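Long-range contact in VWFA domain-containing protein (Bacteroides thetaiotaomicron, PDB 3IBS), which is of unknown function but carries a von Willebrand factor type A domain that binds magnesium, within a protein probably anchored in the cell membrane: residues K36-L48 and V195-I209. Residues are numbered along the deposited sequence; the frame is centred on the assembly and turned at random.
Sequences KAKRLISRLVDEL and VDNSNSAQKAISQEI
The CA atoms of Leu40 and Gln202 lie 5.6 Å apart and those of Leu44 and Ser206 6.0 Å, where helices 36-46 and 200-209 run side by side in the same sense, their axes approaching to 9.6 Å at the closest and crossing at -37°. Leu40 lays CG against Gln202 CB (3.7 Å), while its CD1 reaches Ala201 CB and Val195 CG2. One turn on, Leu44 CD1 meets Ile205 CG2 at 3.9 Å, and Ile209 CD1 comes up to the whole isopropyl end of Leu44 at about a right angle. On the outer side Gln202 sets CG against Arg43 CB (3.8 Å), and a bend at chi2 (-96°) swings its amide across Arg43 CB and lets NE2 donate to Ser206 OG (3.1 Å). A water joins Ser206 OG to Leu44 O, linking the helices. At the other end Lys36, bent at chi2 (67°), passes CG and CE over Val195 CG1 and sends NZ to Ser198 O (3.0 Å), approaching from above the carbonyl plane, with a weak bond to Asn197 O, tying the helix to the turn after strand 191-195. Beneath, Leu44 and Ile205 both rest on Ile116 of strand 113-119: two neighbouring helices packed on one face of the central sheet, as in the Rossmann-like alpha/beta fold of von Willebrand factor A domains.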
loop_
_atom_site.group_PDB
_atom_site.type_symbol
_atom_site.label_atom_id
_atom_site.label_comp_id
_atom_site.label_asym_id
_atom_site.label_seq_id
_atom_site.Cartn_x
_atom_site.Cartn_y
_atom_site.Cartn_z
ATOM N N LYS A 36 -15.438 -7.408 2.922
ATOM C CA LYS A 36 -16.100 -7.014 4.167
ATOM C C LYS A 36 -17.570 -6.656 3.912
ATOM O O LYS A 36 -18.456 -7.080 4.661
ATOM C CB LYS A 36 -15.375 -5.828 4.808
ATOM C CG LYS A 36 -16.095 -5.203 6.052
ATOM C CD LYS A 36 -16.102 -6.169 7.230
ATOM C CE LYS A 36 -16.781 -5.572 8.469
ATOM N NZ LYS A 36 -16.460 -6.411 9.693
ATOM N N ALA A 37 -17.846 -5.898 2.857
ATOM C CA ALA A 37 -19.242 -5.606 2.519
ATOM C C ALA A 37 -20.045 -6.887 2.271
ATOM O O ALA A 37 -21.177 -7.005 2.701
ATOM C CB ALA A 37 -19.314 -4.704 1.294
ATOM N N LYS A 38 -19.471 -7.838 1.555
ATOM C CA LYS A 38 -20.177 -9.085 1.274
ATOM C C LYS A 38 -20.473 -9.877 2.548
ATOM O O LYS A 38 -21.577 -10.380 2.750
ATOM C CB LYS A 38 -19.391 -9.925 0.240
ATOM C CG LYS A 38 -19.442 -9.303 -1.144
ATOM C CD LYS A 38 -18.338 -9.769 -2.079
ATOM C CE LYS A 38 -18.457 -11.218 -2.476
ATOM N NZ LYS A 38 -17.627 -11.418 -3.694
ATOM N N ARG A 39 -19.493 -9.938 3.436
ATOM C CA ARG A 39 -19.661 -10.643 4.688
ATOM C C ARG A 39 -20.728 -9.989 5.553
ATOM O O ARG A 39 -21.511 -10.700 6.196
ATOM C CB ARG A 39 -18.318 -10.739 5.424
ATOM C CG ARG A 39 -17.352 -11.642 4.658
ATOM C CD ARG A 39 -16.032 -11.752 5.385
ATOM N NE ARG A 39 -15.134 -12.601 4.624
ATOM C CZ ARG A 39 -13.911 -12.936 5.011
ATOM N NH1 ARG A 39 -13.416 -12.478 6.161
ATOM N NH2 ARG A 39 -13.192 -13.717 4.230
ATOM N N LEU A 40 -20.782 -8.651 5.540
ATOM C CA LEU A 40 -21.820 -7.906 6.251
ATOM C C LEU A 40 -23.208 -8.192 5.656
ATOM O O LEU A 40 -24.176 -8.367 6.396
ATOM C CB LEU A 40 -21.555 -6.391 6.197
ATOM C CG LEU A 40 -22.536 -5.439 6.923
ATOM C CD1 LEU A 40 -21.808 -4.135 7.307
ATOM C CD2 LEU A 40 -23.787 -5.105 6.105
ATOM N N ILE A 41 -23.295 -8.205 4.321
ATOM C CA ILE A 41 -24.574 -8.462 3.649
ATOM C C ILE A 41 -25.106 -9.871 3.960
ATOM O O ILE A 41 -26.294 -10.069 4.193
ATOM C CB ILE A 41 -24.460 -8.271 2.130
ATOM C CG1 ILE A 41 -24.207 -6.781 1.797
ATOM C CG2 ILE A 41 -25.745 -8.782 1.418
ATOM C CD1 ILE A 41 -23.596 -6.582 0.399
ATOM N N SER A 42 -24.203 -10.839 3.934
ATOM C CA SER A 42 -24.545 -12.211 4.265
ATOM C C SER A 42 -25.160 -12.271 5.663
ATOM O O SER A 42 -26.174 -12.929 5.858
ATOM C CB SER A 42 -23.321 -13.127 4.137
ATOM O OG SER A 42 -23.686 -14.461 4.437
ATOM N N ARG A 43 -24.592 -11.541 6.615
ATOM C CA ARG A 43 -25.124 -11.549 7.983
ATOM C C ARG A 43 -26.434 -10.747 8.099
ATOM O O ARG A 43 -27.326 -11.110 8.862
ATOM C CB ARG A 43 -24.054 -11.060 8.991
ATOM C CG ARG A 43 -22.885 -12.046 9.154
ATOM C CD ARG A 43 -21.598 -11.404 9.730
ATOM N NE ARG A 43 -20.612 -12.435 10.075
ATOM C CZ ARG A 43 -19.858 -13.099 9.196
ATOM N NH1 ARG A 43 -19.953 -12.843 7.886
ATOM N NH2 ARG A 43 -18.991 -14.018 9.622
ATOM N N LEU A 44 -26.550 -9.675 7.317
ATOM C CA LEU A 44 -27.782 -8.934 7.205
ATOM C C LEU A 44 -28.924 -9.874 6.736
ATOM O O LEU A 44 -30.002 -9.902 7.333
ATOM C CB LEU A 44 -27.581 -7.756 6.236
ATOM C CG LEU A 44 -28.724 -6.767 5.985
ATOM C CD1 LEU A 44 -28.178 -5.418 5.434
ATOM C CD2 LEU A 44 -29.779 -7.377 5.049
ATOM N N VAL A 45 -28.669 -10.656 5.691
ATOM C CA VAL A 45 -29.675 -11.599 5.151
ATOM C C VAL A 45 -30.087 -12.682 6.179
ATOM O O VAL A 45 -31.272 -13.036 6.268
ATOM C CB VAL A 45 -29.178 -12.247 3.816
ATOM C CG1 VAL A 45 -30.128 -13.337 3.307
ATOM C CG2 VAL A 45 -29.008 -11.194 2.750
ATOM N N ASP A 46 -29.124 -13.184 6.964
ATOM C CA ASP A 46 -29.414 -14.145 8.038
ATOM C C ASP A 46 -30.383 -13.583 9.067
ATOM O O ASP A 46 -31.045 -14.344 9.744
ATOM C CB ASP A 46 -28.143 -14.563 8.787
ATOM C CG ASP A 46 -27.214 -15.427 7.949
ATOM O OD1 ASP A 46 -27.670 -16.034 6.971
ATOM O OD2 ASP A 46 -26.017 -15.499 8.285
ATOM N N GLU A 47 -30.435 -12.262 9.211
ATOM C CA GLU A 47 -31.321 -11.642 10.208
ATOM C C GLU A 47 -32.726 -11.355 9.659
ATOM O O GLU A 47 -33.624 -11.009 10.415
ATOM C CB GLU A 47 -30.706 -10.352 10.769
ATOM C CG GLU A 47 -29.446 -10.572 11.620
ATOM C CD GLU A 47 -29.662 -11.554 12.772
ATOM O OE1 GLU A 47 -30.691 -11.458 13.477
ATOM O OE2 GLU A 47 -28.801 -12.443 12.960
ATOM N N LEU A 48 -32.906 -11.499 8.345
ATOM C CA LEU A 48 -34.210 -11.270 7.734
ATOM C C LEU A 48 -35.142 -12.421 8.096
ATOM O O LEU A 48 -34.691 -13.555 8.282
ATOM C CB LEU A 48 -34.102 -11.138 6.213
ATOM C CG LEU A 48 -33.239 -10.024 5.607
ATOM C CD1 LEU A 48 -33.364 -10.075 4.088
ATOM C CD2 LEU A 48 -33.590 -8.631 6.126
ATOM N N VAL A 195 -18.275 1.489 8.406
ATOM C CA VAL A 195 -17.942 0.099 8.547
ATOM C C VAL A 195 -16.466 0.066 8.999
ATOM O O VAL A 195 -15.622 0.717 8.398
ATOM C CB VAL A 195 -18.164 -0.666 7.226
ATOM C CG1 VAL A 195 -17.674 -2.109 7.330
ATOM C CG2 VAL A 195 -19.650 -0.636 6.819
ATOM N N ASP A 196 -16.189 -0.625 10.096
ATOM C CA ASP A 196 -14.807 -0.949 10.486
ATOM C C ASP A 196 -14.665 -2.479 10.648
ATOM O O ASP A 196 -15.469 -3.229 10.101
ATOM C CB ASP A 196 -14.405 -0.188 11.754
ATOM C CG ASP A 196 -15.312 -0.492 12.939
ATOM O OD1 ASP A 196 -15.952 -1.574 12.965
ATOM O OD2 ASP A 196 -15.382 0.359 13.854
ATOM N N ASN A 197 -13.666 -2.943 11.395
ATOM C CA ASN A 197 -13.416 -4.387 11.490
ATOM C C ASN A 197 -14.365 -5.174 12.403
ATOM O O ASN A 197 -14.448 -6.399 12.312
ATOM C CB ASN A 197 -11.947 -4.665 11.817
ATOM C CG ASN A 197 -11.025 -4.315 10.659
ATOM O OD1 ASN A 197 -11.270 -4.707 9.512
ATOM N ND2 ASN A 197 -9.965 -3.563 10.950
ATOM N N SER A 198 -15.099 -4.471 13.257
ATOM C CA SER A 198 -16.074 -5.112 14.133
ATOM C C SER A 198 -17.385 -5.397 13.381
ATOM O O SER A 198 -17.531 -5.068 12.183
ATOM C CB SER A 198 -16.342 -4.223 15.347
ATOM O OG SER A 198 -17.100 -3.076 14.973
ATOM N N ASN A 199 -18.342 -5.976 14.101
ATOM C CA ASN A 199 -19.672 -6.272 13.576
ATOM C C ASN A 199 -20.645 -5.105 13.801
ATOM O O ASN A 199 -21.862 -5.244 13.589
ATOM C CB ASN A 199 -20.214 -7.555 14.236
ATOM C CG ASN A 199 -20.214 -7.478 15.766
ATOM O OD1 ASN A 199 -19.894 -6.438 16.351
ATOM N ND2 ASN A 199 -20.563 -8.589 16.420
ATOM N N SER A 200 -20.103 -3.962 14.229
ATOM C CA SER A 200 -20.919 -2.809 14.626
ATOM C C SER A 200 -21.848 -2.285 13.527
ATOM O O SER A 200 -23.022 -2.005 13.781
ATOM C CB SER A 200 -20.042 -1.668 15.170
ATOM O OG SER A 200 -19.260 -1.085 14.136
ATOM N N ALA A 201 -21.332 -2.149 12.309
ATOM C CA ALA A 201 -22.146 -1.638 11.212
ATOM C C ALA A 201 -23.307 -2.590 10.879
ATOM O O ALA A 201 -24.448 -2.150 10.677
ATOM C CB ALA A 201 -21.273 -1.386 9.985
ATOM N N GLN A 202 -23.013 -3.888 10.826
ATOM C CA GLN A 202 -24.024 -4.887 10.485
ATOM C C GLN A 202 -25.163 -4.861 11.499
ATOM O O GLN A 202 -26.337 -4.939 11.130
ATOM C CB GLN A 202 -23.422 -6.296 10.401
ATOM C CG GLN A 202 -24.458 -7.396 10.055
ATOM C CD GLN A 202 -24.998 -8.091 11.292
ATOM O OE1 GLN A 202 -24.227 -8.497 12.152
ATOM N NE2 GLN A 202 -26.322 -8.238 11.383
ATOM N N LYS A 203 -24.809 -4.754 12.773
ATOM C CA LYS A 203 -25.816 -4.782 13.812
ATOM C C LYS A 203 -26.633 -3.494 13.832
ATOM O O LYS A 203 -27.835 -3.539 14.057
ATOM C CB LYS A 203 -25.184 -5.053 15.167
ATOM C CG LYS A 203 -24.808 -6.512 15.384
ATOM C CD LYS A 203 -24.266 -6.692 16.772
ATOM C CE LYS A 203 -23.055 -5.794 16.972
ATOM N NZ LYS A 203 -22.957 -5.332 18.373
ATOM N N ALA A 204 -25.983 -2.357 13.587
ATOM C CA ALA A 204 -26.701 -1.098 13.477
ATOM C C ALA A 204 -27.736 -1.145 12.345
ATOM O O ALA A 204 -28.885 -0.762 12.544
ATOM C CB ALA A 204 -25.744 0.080 13.307
ATOM N N ILE A 205 -27.342 -1.626 11.169
ATOM C CA ILE A 205 -28.249 -1.635 10.040
ATOM C C ILE A 205 -29.359 -2.671 10.240
ATOM O O ILE A 205 -30.514 -2.379 9.965
ATOM C CB ILE A 205 -27.512 -1.760 8.657
ATOM C CG1 ILE A 205 -28.420 -1.308 7.498
ATOM C CG2 ILE A 205 -27.008 -3.167 8.409
ATOM C CD1 ILE A 205 -28.906 0.162 7.606
ATOM N N SER A 206 -29.030 -3.853 10.763
ATOM C CA SER A 206 -30.066 -4.851 11.039
ATOM C C SER A 206 -31.074 -4.339 12.080
ATOM O O SER A 206 -32.262 -4.675 12.023
ATOM C CB SER A 206 -29.462 -6.195 11.469
ATOM O OG SER A 206 -28.872 -6.871 10.356
ATOM N N GLN A 207 -30.595 -3.515 13.011
ATOM C CA GLN A 207 -31.446 -2.889 14.006
ATOM C C GLN A 207 -32.407 -1.922 13.337
ATOM O O GLN A 207 -33.591 -1.898 13.660
ATOM C CB GLN A 207 -30.595 -2.163 15.066
ATOM C CG GLN A 207 -31.375 -1.267 16.047
ATOM C CD GLN A 207 -32.518 -2.002 16.742
ATOM O OE1 GLN A 207 -33.672 -1.544 16.734
ATOM N NE2 GLN A 207 -32.208 -3.157 17.333
ATOM N N GLU A 208 -31.879 -1.125 12.408
ATOM C CA GLU A 208 -32.675 -0.152 11.658
ATOM C C GLU A 208 -33.758 -0.855 10.843
ATOM O O GLU A 208 -34.913 -0.414 10.815
ATOM C CB GLU A 208 -31.764 0.693 10.757
ATOM C CG GLU A 208 -32.488 1.632 9.805
ATOM C CD GLU A 208 -33.236 2.762 10.507
ATOM O OE1 GLU A 208 -32.980 3.013 11.707
ATOM O OE2 GLU A 208 -34.083 3.409 9.845
ATOM N N ILE A 209 -33.375 -1.943 10.173
ATOM C CA ILE A 209 -34.325 -2.763 9.414
ATOM C C ILE A 209 -35.429 -3.329 10.328
ATOM O O ILE A 209 -36.618 -3.223 9.994
ATOM C CB ILE A 209 -33.618 -3.890 8.638
ATOM C CG1 ILE A 209 -32.729 -3.301 7.529
ATOM C CG2 ILE A 209 -34.642 -4.864 8.016
ATOM C CD1 ILE A 209 -31.658 -4.264 7.035
HETATM O O HOH W 1 -13.134 -6.863 8.998
HETATM O O HOH W 2 -30.832 -7.651 8.722
#